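Local atomic coordinates of putative immunoglobulin A1 protease (Bacteroides ovatus, PDB entry 3N6Z), a protein that is of unproven function but, as a putative immunoglobulin A1 protease from a gut bacterium, may act on immunoglobulin, with a chain built largely of parallel beta strands. Residues A[76-81]-A[106-111]; A[101-106]-A[129-134]; A[200-205]-A[233-238]; A[209-214]-A[242-247]; A[263-268]-A[297-302]. One frame throughout, in Å; residues are numbered along the deposited sequence. Where two conformers were deposited one is given.

Contact 1: residues A[76-81]-A[106-111]; sequences GADIDM and SHVIKN
Met81, a selenomethionine, lies alongside Ile109 on the buried face of a parallel strand pair, its SE 3.5 Å from Ile109 CG2, and Ile79 points to the same side. This half is tightly packed. The backbones are stitched by Ile79 N to Val108 O, Lys110 N to Ile79 O and Met81 N to Lys110 O. The other face, with the exposed Asp78 and Asp80, is polar and looser. Asp78 OD1 accepts from Val108 N at 2.9 Å, above the carboxylate plane, and water 1 links the same oxygen to His107 ND1, whose direct bond to it is weak (3.4 Å). His107 CG stands opposite the carbonyl carbon (chi1 -59°), which lays one face of the imidazole over the Gly76-Ala77 peptide, Ala77 N sitting 3.7 Å above the ring plane. A serine in place of His107 would probably take the ring off that peptide and leave water 1 without its link to the imidazole. Asn111 ND2 reaches Asp80 OD1 at 2.9 Å, while Lys110 turns its ammonium to Glu363. Strand 79-80 is the outermost of its sheet within the chain. Strand 107-110 lies between it and strand 133-136, with helix 55-58 packed against Ile79, Met81 and Ile109.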
# COMPACT_ATOMS: atom_id res chain seq x y z
N GLY A 76 -17.03 11.43 -4.19
CA GLY A 76 -17.57 12.39 -5.17
C GLY A 76 -16.83 13.72 -5.18
O GLY A 76 -17.20 14.62 -5.94
N ALA A 77 -15.78 13.82 -4.37
CA ALA A 77 -14.94 15.02 -4.23
C ALA A 77 -13.64 14.59 -3.56
O ALA A 77 -13.57 13.54 -2.92
CB ALA A 77 -15.66 16.07 -3.35
N ASP A 78 -12.63 15.45 -3.64
CA ASP A 78 -11.46 15.30 -2.78
C ASP A 78 -11.92 15.50 -1.33
O ASP A 78 -12.84 16.26 -1.07
CB ASP A 78 -10.37 16.34 -3.08
CG ASP A 78 -9.70 16.18 -4.45
OD1 ASP A 78 -9.85 15.11 -5.09
OD2 ASP A 78 -9.05 17.14 -4.86
N ILE A 79 -11.25 14.80 -0.42
CA ILE A 79 -11.60 14.81 0.99
C ILE A 79 -10.39 15.25 1.79
O ILE A 79 -9.34 14.61 1.73
CB ILE A 79 -12.06 13.43 1.49
CG1 ILE A 79 -13.17 12.88 0.58
CG2 ILE A 79 -12.50 13.53 3.00
CD1 ILE A 79 -14.49 13.65 0.58
N ASP A 80 -10.51 16.32 2.53
CA ASP A 80 -9.40 16.78 3.38
C ASP A 80 -9.76 16.45 4.82
O ASP A 80 -10.72 17.00 5.37
CB ASP A 80 -9.13 18.28 3.19
CG ASP A 80 -7.88 18.75 3.89
OD1 ASP A 80 -7.48 18.13 4.90
OD2 ASP A 80 -7.32 19.78 3.45
N MSE A 81 -8.98 15.53 5.39
CA MSE A 81 -9.19 15.02 6.74
C MSE A 81 -8.44 15.79 7.83
O MSE A 81 -8.32 15.32 8.97
CB MSE A 81 -8.87 13.53 6.79
CG MSE A 81 -9.85 12.69 5.95
SE MSE A 81 -9.52 10.79 6.03
CE MSE A 81 -10.18 10.53 7.86
N SER A 106 -10.84 8.85 -8.83
CA SER A 106 -9.74 9.75 -9.19
C SER A 106 -9.68 11.03 -8.35
O SER A 106 -9.23 12.08 -8.80
CB SER A 106 -9.74 10.07 -10.70
OG SER A 106 -9.73 8.86 -11.44
N HIS A 107 -10.12 10.91 -7.10
CA HIS A 107 -9.99 11.95 -6.10
C HIS A 107 -8.91 11.59 -5.09
O HIS A 107 -8.43 10.45 -5.01
CB HIS A 107 -11.33 12.19 -5.38
CG HIS A 107 -12.43 12.59 -6.29
ND1 HIS A 107 -12.55 13.86 -6.80
CD2 HIS A 107 -13.47 11.89 -6.78
CE1 HIS A 107 -13.63 13.91 -7.58
NE2 HIS A 107 -14.20 12.73 -7.57
N VAL A 108 -8.55 12.59 -4.29
CA VAL A 108 -7.56 12.41 -3.24
C VAL A 108 -8.17 12.61 -1.86
O VAL A 108 -9.12 13.39 -1.67
CB VAL A 108 -6.31 13.30 -3.42
CG1 VAL A 108 -5.58 12.93 -4.76
CG2 VAL A 108 -6.64 14.76 -3.32
N ILE A 109 -7.61 11.90 -0.90
CA ILE A 109 -7.85 12.04 0.53
C ILE A 109 -6.59 12.67 1.11
O ILE A 109 -5.49 12.08 1.06
CB ILE A 109 -8.13 10.70 1.20
CG1 ILE A 109 -9.38 10.04 0.60
CG2 ILE A 109 -8.33 10.88 2.73
CD1 ILE A 109 -9.62 8.60 1.04
N LYS A 110 -6.71 13.87 1.64
CA LYS A 110 -5.57 14.65 2.14
C LYS A 110 -5.51 14.64 3.65
O LYS A 110 -6.54 14.67 4.34
CB LYS A 110 -5.66 16.12 1.66
CG LYS A 110 -5.74 16.33 0.21
CD LYS A 110 -5.46 17.81 -0.18
CE LYS A 110 -4.05 18.25 0.16
NZ LYS A 110 -3.64 19.45 -0.67
N ASN A 111 -4.29 14.66 4.19
CA ASN A 111 -4.06 14.90 5.63
C ASN A 111 -4.69 13.83 6.53
O ASN A 111 -5.14 14.12 7.64
CB ASN A 111 -4.52 16.33 6.00
CG ASN A 111 -3.83 17.38 5.16
OD1 ASN A 111 -2.63 17.28 4.90
ND2 ASN A 111 -4.59 18.37 4.68
O HOH W 1 -9.92 15.46 -7.77

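Contact 2: residues A[101-106]-A[129-134]; sequences DFDGDS and DCRNVG
Arg131 grips Asp101 end-on with two nitrogens that converge on a single oxygen: Asp101 OD1 receives Arg131 NH2 on its syn lone pair, at 2.9 Å, whereas NH1 meets the same atom from above the carboxylate plane. A weak third bond runs from NH1 to OD2, and the two planes are turned 65° apart. Arg131 CG stands between its backbone N and carbonyl carbon (chi1 61°), and the extended chain beyond it runs back past Asp103 to Asp101. Asp103 CB lies 3.8 Å above the centre of the guanidinium, and its carboxylate is stacked at 20° to that group. Water 3 joins Asp103 OD2 to Arg131 NH2. A leucine at Asp101 would probably leave the Arg131 guanidinium without its salt-bridge mate.

Asp103 OD1 is gripped from opposite faces of its plane, by Asn132 ND2 at 3.0 Å and by the amide of Asp105, which closes an Asx turn. At this corner Gly104 is pressed against Asn132 and Val133; a beta carbon there would clash with both. Ser106 N then bonds to Asn132 O. On the other face of the strands, Phe102 CE1, at the ring edge, lies 4.1 Å from Val133 CB, and Cys130 SG approaches the same ring obliquely.

The two parallel strands belong to successive coils of a beta-solenoid, and both bend at this corner into the next face. Strand 71-75 flanks 100-105, its Phe73 and Leu75 packing on Phe102, while beyond 125-131 lies strand 166-169, whose Arg167 takes the carboxylate of Asp129.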
# COMPACT_ATOMS: atom_id res chain seq x y z
N ASP A 101 -15.82 -2.36 -0.92
CA ASP A 101 -15.51 -1.90 -2.27
C ASP A 101 -15.43 -0.38 -2.19
O ASP A 101 -16.41 0.26 -1.88
CB ASP A 101 -16.56 -2.35 -3.30
CG ASP A 101 -16.12 -2.05 -4.71
OD1 ASP A 101 -16.31 -0.90 -5.13
OD2 ASP A 101 -15.56 -2.95 -5.36
N PHE A 102 -14.26 0.16 -2.50
CA PHE A 102 -14.01 1.59 -2.41
C PHE A 102 -13.48 2.11 -3.75
O PHE A 102 -12.46 1.62 -4.24
CB PHE A 102 -12.99 1.88 -1.29
CG PHE A 102 -12.82 3.35 -0.98
CD1 PHE A 102 -11.95 4.13 -1.71
CD2 PHE A 102 -13.58 3.95 0.01
CE1 PHE A 102 -11.79 5.48 -1.45
CE2 PHE A 102 -13.46 5.28 0.27
CZ PHE A 102 -12.55 6.05 -0.45
N ASP A 103 -14.18 3.07 -4.32
CA ASP A 103 -13.76 3.73 -5.56
C ASP A 103 -13.56 5.21 -5.27
O ASP A 103 -14.52 5.93 -5.01
CB ASP A 103 -14.81 3.51 -6.65
CG ASP A 103 -14.41 4.11 -7.99
OD1 ASP A 103 -13.25 4.55 -8.15
OD2 ASP A 103 -15.29 4.10 -8.89
N GLY A 104 -12.33 5.67 -5.34
CA GLY A 104 -12.05 7.08 -5.14
C GLY A 104 -12.47 7.95 -6.32
O GLY A 104 -12.43 9.16 -6.21
N ASP A 105 -12.75 7.32 -7.46
CA ASP A 105 -13.13 8.04 -8.69
C ASP A 105 -12.13 9.16 -9.02
O ASP A 105 -12.52 10.25 -9.44
CB ASP A 105 -14.57 8.58 -8.61
CG ASP A 105 -15.10 9.03 -9.97
OD1 ASP A 105 -14.67 8.47 -11.01
OD2 ASP A 105 -15.95 9.93 -9.98
N SER A 106 -10.84 8.85 -8.83
CA SER A 106 -9.74 9.75 -9.19
C SER A 106 -9.68 11.03 -8.35
O SER A 106 -9.23 12.08 -8.80
CB SER A 106 -9.74 10.07 -10.70
OG SER A 106 -9.73 8.86 -11.44
N ASP A 129 -11.88 -4.44 -2.65
CA ASP A 129 -11.15 -3.65 -3.63
C ASP A 129 -11.06 -2.19 -3.20
O ASP A 129 -12.05 -1.62 -2.70
CB ASP A 129 -11.84 -3.68 -5.01
CG ASP A 129 -11.74 -5.01 -5.71
OD1 ASP A 129 -12.57 -5.90 -5.45
OD2 ASP A 129 -10.76 -5.17 -6.46
N CYS A 130 -9.92 -1.57 -3.45
CA CYS A 130 -9.77 -0.13 -3.37
C CYS A 130 -9.14 0.30 -4.69
O CYS A 130 -8.08 -0.22 -5.08
CB CYS A 130 -8.89 0.25 -2.20
SG CYS A 130 -8.56 2.02 -2.05
N ARG A 131 -9.76 1.27 -5.36
CA ARG A 131 -9.26 1.74 -6.64
C ARG A 131 -9.41 3.23 -6.78
O ARG A 131 -10.32 3.85 -6.21
CB ARG A 131 -9.96 1.02 -7.80
CG ARG A 131 -11.48 1.24 -7.86
CD ARG A 131 -12.16 0.34 -8.95
NE ARG A 131 -13.62 0.35 -8.86
CZ ARG A 131 -14.29 -0.15 -7.83
NH1 ARG A 131 -13.64 -0.61 -6.77
NH2 ARG A 131 -15.63 -0.10 -7.81
N ASN A 132 -8.55 3.79 -7.61
CA ASN A 132 -8.69 5.17 -8.07
C ASN A 132 -8.72 6.21 -6.95
O ASN A 132 -9.49 7.17 -7.02
CB ASN A 132 -9.91 5.33 -8.98
CG ASN A 132 -10.02 4.26 -10.04
OD1 ASN A 132 -9.04 3.95 -10.71
ND2 ASN A 132 -11.22 3.68 -10.20
N VAL A 133 -7.86 6.06 -5.93
CA VAL A 133 -7.72 7.07 -4.88
C VAL A 133 -6.25 7.36 -4.61
O VAL A 133 -5.42 6.46 -4.61
CB VAL A 133 -8.49 6.67 -3.59
CG1 VAL A 133 -7.84 5.46 -2.88
CG2 VAL A 133 -8.61 7.86 -2.62
N GLY A 134 -5.95 8.62 -4.30
CA GLY A 134 -4.67 9.02 -3.77
C GLY A 134 -4.79 9.50 -2.35
O GLY A 134 -5.79 10.12 -1.99
O HOH W 2 -14.83 -5.29 -4.27
O HOH W 3 -16.88 1.81 -9.13

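Contact 3: residues A[200-205]-A[233-238]; sequences YIKNCY and FIENCY
Tyr200 and Phe233 lie side by side and point the same way, their rings nearly parallel (14°) but slid so far apart that they barely overlap. What covers the centre of the Phe233 ring is Tyr200 CB, a CH-pi contact at 3.5 Å from the centroid, while Phe233 CZ comes over the rim of the tyrosine ring, 3.3 Å from Tyr200 CG. Next on the same face, Lys202 runs alongside Glu235. Its chain is extended and then bends at the last torsion (chi4 61°), which brings NZ between two acceptors: Glu235 OE1 at 2.8 Å, in a salt bridge, and Asn236 OD1 at 2.9 Å. In-register pairing of like residues (Ile201 with Ile234, Asn203 with Asn236, Tyr205 with Tyr238) is characteristic of a beta-solenoid, where successive coils stack with their strands in register; here both chains turn a corner at an asparagine, Asn203 beside Asn236. The two amides point the same way, with planes 28° apart, and Asn203 OD1 bonds to Trp349. On the buried face Cys237 SG touches Ile201 CG2 at 3.8 Å and Cys204 CB at 3.9 Å. Beyond the corner Tyr205 CB lies 3.7 Å from Tyr238 CD1; the tyrosine hydroxyls bond to Ser362 and to Pro357 O respectively.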
# COMPACT_ATOMS: atom_id res chain seq x y z
N TYR A 200 -3.55 -8.53 -4.89
CA TYR A 200 -2.51 -7.86 -5.64
C TYR A 200 -2.57 -6.35 -5.49
O TYR A 200 -3.60 -5.77 -5.08
CB TYR A 200 -2.54 -8.25 -7.13
CG TYR A 200 -3.82 -8.00 -7.89
CD1 TYR A 200 -4.10 -6.75 -8.42
CD2 TYR A 200 -4.69 -9.05 -8.17
CE1 TYR A 200 -5.22 -6.54 -9.20
CE2 TYR A 200 -5.83 -8.86 -8.96
CZ TYR A 200 -6.08 -7.60 -9.47
OH TYR A 200 -7.20 -7.39 -10.25
N ILE A 201 -1.44 -5.74 -5.81
CA ILE A 201 -1.28 -4.29 -5.92
C ILE A 201 -0.84 -4.01 -7.34
O ILE A 201 0.17 -4.55 -7.80
CB ILE A 201 -0.28 -3.72 -4.89
CG1 ILE A 201 -0.63 -4.19 -3.48
CG2 ILE A 201 -0.21 -2.19 -4.97
CD1 ILE A 201 0.41 -3.89 -2.39
N LYS A 202 -1.58 -3.16 -8.06
CA LYS A 202 -1.33 -2.91 -9.47
C LYS A 202 -1.51 -1.44 -9.82
O LYS A 202 -2.50 -0.83 -9.41
CB LYS A 202 -2.31 -3.75 -10.31
CG LYS A 202 -2.19 -3.57 -11.83
CD LYS A 202 -3.16 -4.42 -12.62
CE LYS A 202 -2.93 -4.24 -14.11
NZ LYS A 202 -1.55 -4.65 -14.52
N ASN A 203 -0.59 -0.89 -10.63
CA ASN A 203 -0.68 0.48 -11.09
C ASN A 203 -0.79 1.46 -9.91
O ASN A 203 -1.70 2.29 -9.84
CB ASN A 203 -1.83 0.66 -12.11
CG ASN A 203 -1.41 0.30 -13.53
OD1 ASN A 203 -0.32 0.69 -14.00
ND2 ASN A 203 -2.25 -0.47 -14.20
N CYS A 204 0.17 1.35 -9.02
CA CYS A 204 0.27 2.21 -7.84
C CYS A 204 1.65 2.79 -7.68
O CYS A 204 2.64 2.24 -8.13
CB CYS A 204 -0.06 1.46 -6.54
SG CYS A 204 -1.77 0.86 -6.44
N TYR A 205 1.74 3.94 -7.04
CA TYR A 205 3.02 4.48 -6.61
C TYR A 205 2.93 5.05 -5.19
O TYR A 205 1.84 5.31 -4.66
CB TYR A 205 3.56 5.54 -7.59
CG TYR A 205 2.84 6.87 -7.61
CD1 TYR A 205 1.76 7.07 -8.45
CD2 TYR A 205 3.25 7.93 -6.82
CE1 TYR A 205 1.09 8.30 -8.49
CE2 TYR A 205 2.63 9.18 -6.87
CZ TYR A 205 1.53 9.36 -7.70
OH TYR A 205 0.86 10.58 -7.76
N PHE A 233 0.56 -10.92 -6.25
CA PHE A 233 1.55 -10.19 -7.05
C PHE A 233 1.51 -8.69 -6.85
O PHE A 233 0.51 -8.15 -6.36
CB PHE A 233 1.45 -10.56 -8.56
CG PHE A 233 0.16 -10.15 -9.21
CD1 PHE A 233 0.03 -8.89 -9.80
CD2 PHE A 233 -0.94 -11.01 -9.28
CE1 PHE A 233 -1.16 -8.50 -10.43
CE2 PHE A 233 -2.14 -10.60 -9.88
CZ PHE A 233 -2.23 -9.39 -10.48
N ILE A 234 2.58 -8.07 -7.30
CA ILE A 234 2.70 -6.62 -7.43
C ILE A 234 3.09 -6.37 -8.89
O ILE A 234 4.07 -6.96 -9.38
CB ILE A 234 3.75 -6.02 -6.47
CG1 ILE A 234 3.29 -6.23 -5.01
CG2 ILE A 234 4.03 -4.54 -6.79
CD1 ILE A 234 4.36 -5.92 -3.93
N GLU A 235 2.37 -5.48 -9.57
CA GLU A 235 2.56 -5.20 -10.99
C GLU A 235 2.43 -3.70 -11.25
O GLU A 235 1.52 -3.08 -10.72
CB GLU A 235 1.46 -6.00 -11.73
CG GLU A 235 1.37 -5.92 -13.17
CD GLU A 235 0.57 -7.13 -13.66
OE1 GLU A 235 -0.66 -7.09 -13.58
OE2 GLU A 235 1.20 -8.14 -14.02
N ASN A 236 3.27 -3.14 -12.11
CA ASN A 236 3.16 -1.76 -12.52
C ASN A 236 3.16 -0.81 -11.33
O ASN A 236 2.34 0.10 -11.22
CB ASN A 236 1.96 -1.53 -13.44
CG ASN A 236 1.86 -2.56 -14.59
OD1 ASN A 236 0.78 -2.99 -14.93
ND2 ASN A 236 2.96 -2.94 -15.18
N CYS A 237 4.09 -1.03 -10.42
CA CYS A 237 4.24 -0.14 -9.26
C CYS A 237 5.63 0.42 -9.16
O CYS A 237 6.61 -0.21 -9.56
CB CYS A 237 3.94 -0.86 -7.94
SG CYS A 237 2.22 -1.40 -7.77
N TYR A 238 5.74 1.62 -8.59
CA TYR A 238 7.03 2.19 -8.22
C TYR A 238 6.92 3.02 -6.97
O TYR A 238 5.83 3.47 -6.60
CB TYR A 238 7.68 2.96 -9.40
CG TYR A 238 7.51 4.45 -9.44
CD1 TYR A 238 6.36 5.06 -9.95
CD2 TYR A 238 8.52 5.28 -8.96
CE1 TYR A 238 6.24 6.46 -9.99
CE2 TYR A 238 8.41 6.66 -9.00
CZ TYR A 238 7.26 7.26 -9.50
OH TYR A 238 7.19 8.63 -9.55

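Contact 4: residues A[209-214]-A[242-247]; sequences TVSDRA and AVSATK
Ser244 holds OG between its own backbone N and carbonyl carbon (chi1 67°), whereas Ser211 swings OG opposite its backbone N (chi1 170°), and the two hydroxyls stay 3.9 Å apart with water 5 between them. That water lies 2.7 Å from Ser211 OG and 2.9 Å from Ser244 OG. The strands carrying them, 209-212 and 243-245, are parallel neighbours in consecutive coils of a beta-solenoid, so each serine stands beside its counterpart one coil on.

Water 4 extends the polar face, giving a proton to Val210 O and meeting Ser244 OG. Arg213 NE donates to Ser211 OG at 3.2 Å, the oxygen lying close to the guanidinium plane, which leaves that hydroxyl held by its own segment as well as by water. On the buried face Val210 CB sits 4.2 Å from Val243 CG1, and Asp212 lies beside Ala245. Asp212 is buried, yet its carboxylate is well supplied. OD1 accepts from the amide of Ala214 in an Asx turn and from the backbone N of Gly181, and OD2 from the backbone N of Lys219.

Between the strands the main chain alternates in the parallel pattern, with Val210 N and Asp212 N bonding to Ala242 O and Ser244 O, and Ser244 N and Thr246 N returning to Val210 O and Asp212 O. Past the last of these bonds Thr246 CB still lies against Ala214 O, and waters link the chains. Water 6 accepts from Lys247 N, while water 7 donates to Arg213 O and lies 2.7 Å from Thr246 OG1.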
# COMPACT_ATOMS: atom_id res chain seq x y z
N THR A 209 7.65 8.32 3.16
CA THR A 209 8.75 7.77 3.94
C THR A 209 8.21 6.56 4.69
O THR A 209 7.11 6.59 5.26
CB THR A 209 9.41 8.73 4.91
OG1 THR A 209 8.43 9.16 5.86
CG2 THR A 209 9.98 9.92 4.15
N VAL A 210 8.96 5.46 4.64
CA VAL A 210 8.50 4.18 5.17
C VAL A 210 9.57 3.66 6.13
O VAL A 210 10.71 3.46 5.73
CB VAL A 210 8.27 3.15 4.03
CG1 VAL A 210 7.86 1.80 4.57
CG2 VAL A 210 7.20 3.67 3.02
N SER A 211 9.19 3.39 7.38
CA SER A 211 10.14 2.97 8.41
C SER A 211 9.55 1.83 9.21
O SER A 211 8.44 1.95 9.75
CB SER A 211 10.48 4.16 9.32
OG SER A 211 11.21 3.75 10.45
N ASP A 212 10.31 0.73 9.32
CA ASP A 212 9.97 -0.35 10.23
C ASP A 212 10.92 -0.25 11.44
O ASP A 212 12.11 -0.54 11.32
CB ASP A 212 10.03 -1.73 9.60
CG ASP A 212 9.48 -2.80 10.50
OD1 ASP A 212 9.45 -2.63 11.73
OD2 ASP A 212 9.10 -3.86 9.97
N ARG A 213 10.37 0.16 12.57
CA ARG A 213 11.14 0.40 13.79
C ARG A 213 11.19 -0.80 14.72
O ARG A 213 11.70 -0.66 15.85
CB ARG A 213 10.63 1.65 14.52
CG ARG A 213 10.93 2.85 13.69
CD ARG A 213 10.58 4.19 14.28
NE ARG A 213 10.84 5.19 13.24
CZ ARG A 213 10.64 6.49 13.36
NH1 ARG A 213 10.16 7.01 14.49
NH2 ARG A 213 10.92 7.28 12.32
N ALA A 214 10.77 -1.98 14.26
CA ALA A 214 10.93 -3.20 15.09
C ALA A 214 12.38 -3.38 15.51
O ALA A 214 13.32 -3.17 14.73
CB ALA A 214 10.46 -4.45 14.32
N ALA A 242 11.85 7.51 0.94
CA ALA A 242 12.92 6.80 1.65
C ALA A 242 12.37 5.62 2.46
O ALA A 242 11.39 5.79 3.16
CB ALA A 242 13.64 7.77 2.59
N VAL A 243 13.02 4.47 2.36
CA VAL A 243 12.57 3.23 3.03
C VAL A 243 13.68 2.79 3.98
O VAL A 243 14.85 2.74 3.57
CB VAL A 243 12.24 2.08 2.05
CG1 VAL A 243 11.60 0.90 2.77
CG2 VAL A 243 11.38 2.56 0.91
N SER A 244 13.34 2.48 5.22
CA SER A 244 14.33 2.06 6.20
C SER A 244 13.78 1.07 7.22
O SER A 244 12.57 0.97 7.41
CB SER A 244 14.91 3.29 6.89
OG SER A 244 13.91 3.91 7.66
N ALA A 245 14.69 0.29 7.81
CA ALA A 245 14.38 -0.56 8.95
C ALA A 245 15.49 -0.42 9.98
O ALA A 245 16.68 -0.36 9.62
CB ALA A 245 14.22 -2.06 8.52
N THR A 246 15.11 -0.41 11.25
CA THR A 246 16.08 -0.43 12.35
C THR A 246 16.95 -1.68 12.31
O THR A 246 18.17 -1.59 12.45
CB THR A 246 15.32 -0.36 13.68
OG1 THR A 246 14.62 0.88 13.72
CG2 THR A 246 16.21 -0.53 14.88
N LYS A 247 16.33 -2.85 12.07
CA LYS A 247 17.05 -4.12 12.05
C LYS A 247 16.16 -5.12 11.34
O LYS A 247 15.22 -5.65 11.90
CB LYS A 247 17.36 -4.60 13.49
CG LYS A 247 18.15 -5.91 13.53
CD LYS A 247 18.67 -6.24 14.93
CE LYS A 247 19.30 -7.62 15.01
NZ LYS A 247 19.87 -7.86 16.36
O HOH W 4 12.65 5.84 6.03
O HOH W 5 13.71 2.75 10.28
O HOH W 6 13.38 -3.03 11.98
O HOH W 7 13.81 1.39 16.29

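Contact 5: residues A[263-268]-A[297-302]; sequences IAIKNS and ENCYAC
Asn267 and Asn298 each set CG opposite the carbonyl carbon (chi1 -61° in Asn267), which lays the two side chains alongside each other, pointing the same way, with amide planes 46° apart. Asn267 ND2 donates to Asn298 OD1 at 3.0 Å, using a lone pair in the plane of that carbonyl, but the bond is bent (131° at the hydrogen) and OD1 lies out of the plane of the donor amide. The pair marks a corner of the beta-solenoid, where asparagines of successive coils stack one on the next; Asn236 continues the row on the far side of Asn267.

Around the amides the main chains are joined in parallel register. Glu297 N meets Ile265 O, Asn267 N meets Glu297 O, and then Ser268 N bonds to Asn298 O and Tyr300 N to Ser268 O. On the inner side Cys299 SG lies 3.3 Å from Ile265 O and 3.9 Å from Ile265 CG2. The outer side is looser: Lys266 NZ stays 5.2 Å from Glu297 OE1, where some attraction is likely, though short of a salt bridge.

Further out, helix 334-344 covers this corner, with Trp344 against Asn267, and Leu337 and Ile340 against Tyr300. The Ser268 hydroxyl reaches back across the corner to donate to Lys266 O from above the carbonyl plane, and it weakly accepts from Cys237 N. Water 8 donates to Asn267 OD1 at 3.1 Å.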
# COMPACT_ATOMS: atom_id res chain seq x y z
N ILE A 263 5.71 -14.69 -4.34
CA ILE A 263 5.14 -13.52 -4.99
C ILE A 263 5.63 -13.49 -6.42
O ILE A 263 6.69 -14.03 -6.72
CB ILE A 263 5.61 -12.17 -4.28
CG1 ILE A 263 4.63 -11.02 -4.59
CG2 ILE A 263 7.08 -11.81 -4.55
CD1 ILE A 263 4.86 -9.75 -3.75
N ALA A 264 4.90 -12.79 -7.27
CA ALA A 264 5.42 -12.30 -8.56
C ALA A 264 5.48 -10.78 -8.46
O ALA A 264 4.53 -10.15 -7.99
CB ALA A 264 4.53 -12.76 -9.75
N ILE A 265 6.59 -10.22 -8.90
CA ILE A 265 6.72 -8.76 -9.05
C ILE A 265 7.14 -8.55 -10.51
O ILE A 265 8.19 -9.04 -10.96
CB ILE A 265 7.72 -8.08 -8.09
CG1 ILE A 265 7.39 -8.42 -6.63
CG2 ILE A 265 7.70 -6.54 -8.32
CD1 ILE A 265 8.32 -7.80 -5.63
N LYS A 266 6.30 -7.81 -11.23
CA LYS A 266 6.46 -7.61 -12.67
C LYS A 266 6.30 -6.14 -13.00
O LYS A 266 5.42 -5.48 -12.46
CB LYS A 266 5.40 -8.41 -13.45
CG LYS A 266 5.44 -9.93 -13.15
CD LYS A 266 4.37 -10.71 -13.98
CE LYS A 266 4.16 -12.14 -13.45
NZ LYS A 266 2.95 -12.85 -14.00
N ASN A 267 7.10 -5.66 -13.92
CA ASN A 267 6.97 -4.30 -14.45
C ASN A 267 6.87 -3.29 -13.32
O ASN A 267 5.87 -2.59 -13.17
CB ASN A 267 5.76 -4.20 -15.38
CG ASN A 267 5.89 -5.11 -16.56
OD1 ASN A 267 5.04 -6.02 -16.80
ND2 ASN A 267 6.90 -4.89 -17.33
N SER A 268 7.91 -3.24 -12.51
CA SER A 268 7.98 -2.40 -11.33
C SER A 268 9.34 -1.77 -11.19
O SER A 268 10.33 -2.20 -11.80
CB SER A 268 7.56 -3.20 -10.09
OG SER A 268 6.16 -3.59 -10.19
N GLU A 297 9.90 -10.16 -13.32
CA GLU A 297 10.02 -9.79 -14.73
C GLU A 297 10.06 -8.27 -14.79
O GLU A 297 9.21 -7.62 -14.18
CB GLU A 297 8.82 -10.34 -15.50
CG GLU A 297 8.83 -10.01 -16.98
CD GLU A 297 7.65 -10.57 -17.77
OE1 GLU A 297 6.68 -11.08 -17.17
OE2 GLU A 297 7.73 -10.46 -19.02
N ASN A 298 10.97 -7.71 -15.58
CA ASN A 298 10.99 -6.27 -15.85
C ASN A 298 10.96 -5.44 -14.56
O ASN A 298 10.03 -4.63 -14.35
CB ASN A 298 9.84 -5.86 -16.77
CG ASN A 298 9.84 -6.56 -18.13
OD1 ASN A 298 8.77 -6.65 -18.79
ND2 ASN A 298 10.97 -7.02 -18.57
N CYS A 299 11.93 -5.70 -13.68
CA CYS A 299 12.09 -4.97 -12.43
C CYS A 299 13.34 -4.10 -12.51
O CYS A 299 14.44 -4.62 -12.80
CB CYS A 299 12.19 -5.92 -11.25
SG CYS A 299 10.61 -6.77 -10.86
N TYR A 300 13.17 -2.80 -12.27
CA TYR A 300 14.19 -1.78 -12.44
C TYR A 300 14.45 -1.02 -11.18
O TYR A 300 13.61 -1.00 -10.25
CB TYR A 300 13.82 -0.81 -13.60
CG TYR A 300 13.47 -1.60 -14.84
CD1 TYR A 300 14.45 -2.27 -15.56
CD2 TYR A 300 12.15 -1.76 -15.23
CE1 TYR A 300 14.13 -3.10 -16.62
CE2 TYR A 300 11.79 -2.60 -16.30
CZ TYR A 300 12.80 -3.26 -17.01
OH TYR A 300 12.47 -4.09 -18.03
N ALA A 301 15.58 -0.34 -11.13
CA ALA A 301 15.91 0.56 -10.04
C ALA A 301 16.63 1.76 -10.59
O ALA A 301 17.49 1.63 -11.48
CB ALA A 301 16.77 -0.13 -8.95
N CYS A 302 16.35 2.95 -10.09
CA CYS A 302 17.11 4.11 -10.55
C CYS A 302 18.57 3.97 -10.13
O CYS A 302 18.89 3.61 -9.00
CB CYS A 302 16.55 5.43 -10.07
SG CYS A 302 17.23 6.84 -11.03
O HOH W 8 5.46 -7.94 -19.23

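In the fold
The five contacts sample coils along one beta-solenoid, from contact 1 near one end to contact 5, about 30 Å away between centres. Contacts 1 and 2 share Ser106 and touch through strands 107-110 and 133-136, neighbours in one parallel sheet; their segments alternate along the chain. Contacts 3 and 5, with centres about 9 Å apart, are joined through strands 233-235 and 263-266. Contact 4 lies on a different sheet: its strands 209-212 and 243-245 follow strands 204-206 and 237-239 of contact 3, about 20 Å away between centres. Contacts 1, 2, 3 and 5 all reach the nine-stranded sheet that runs from 79-80 to 330-332, so lateral pairing between coils makes a single elongated body.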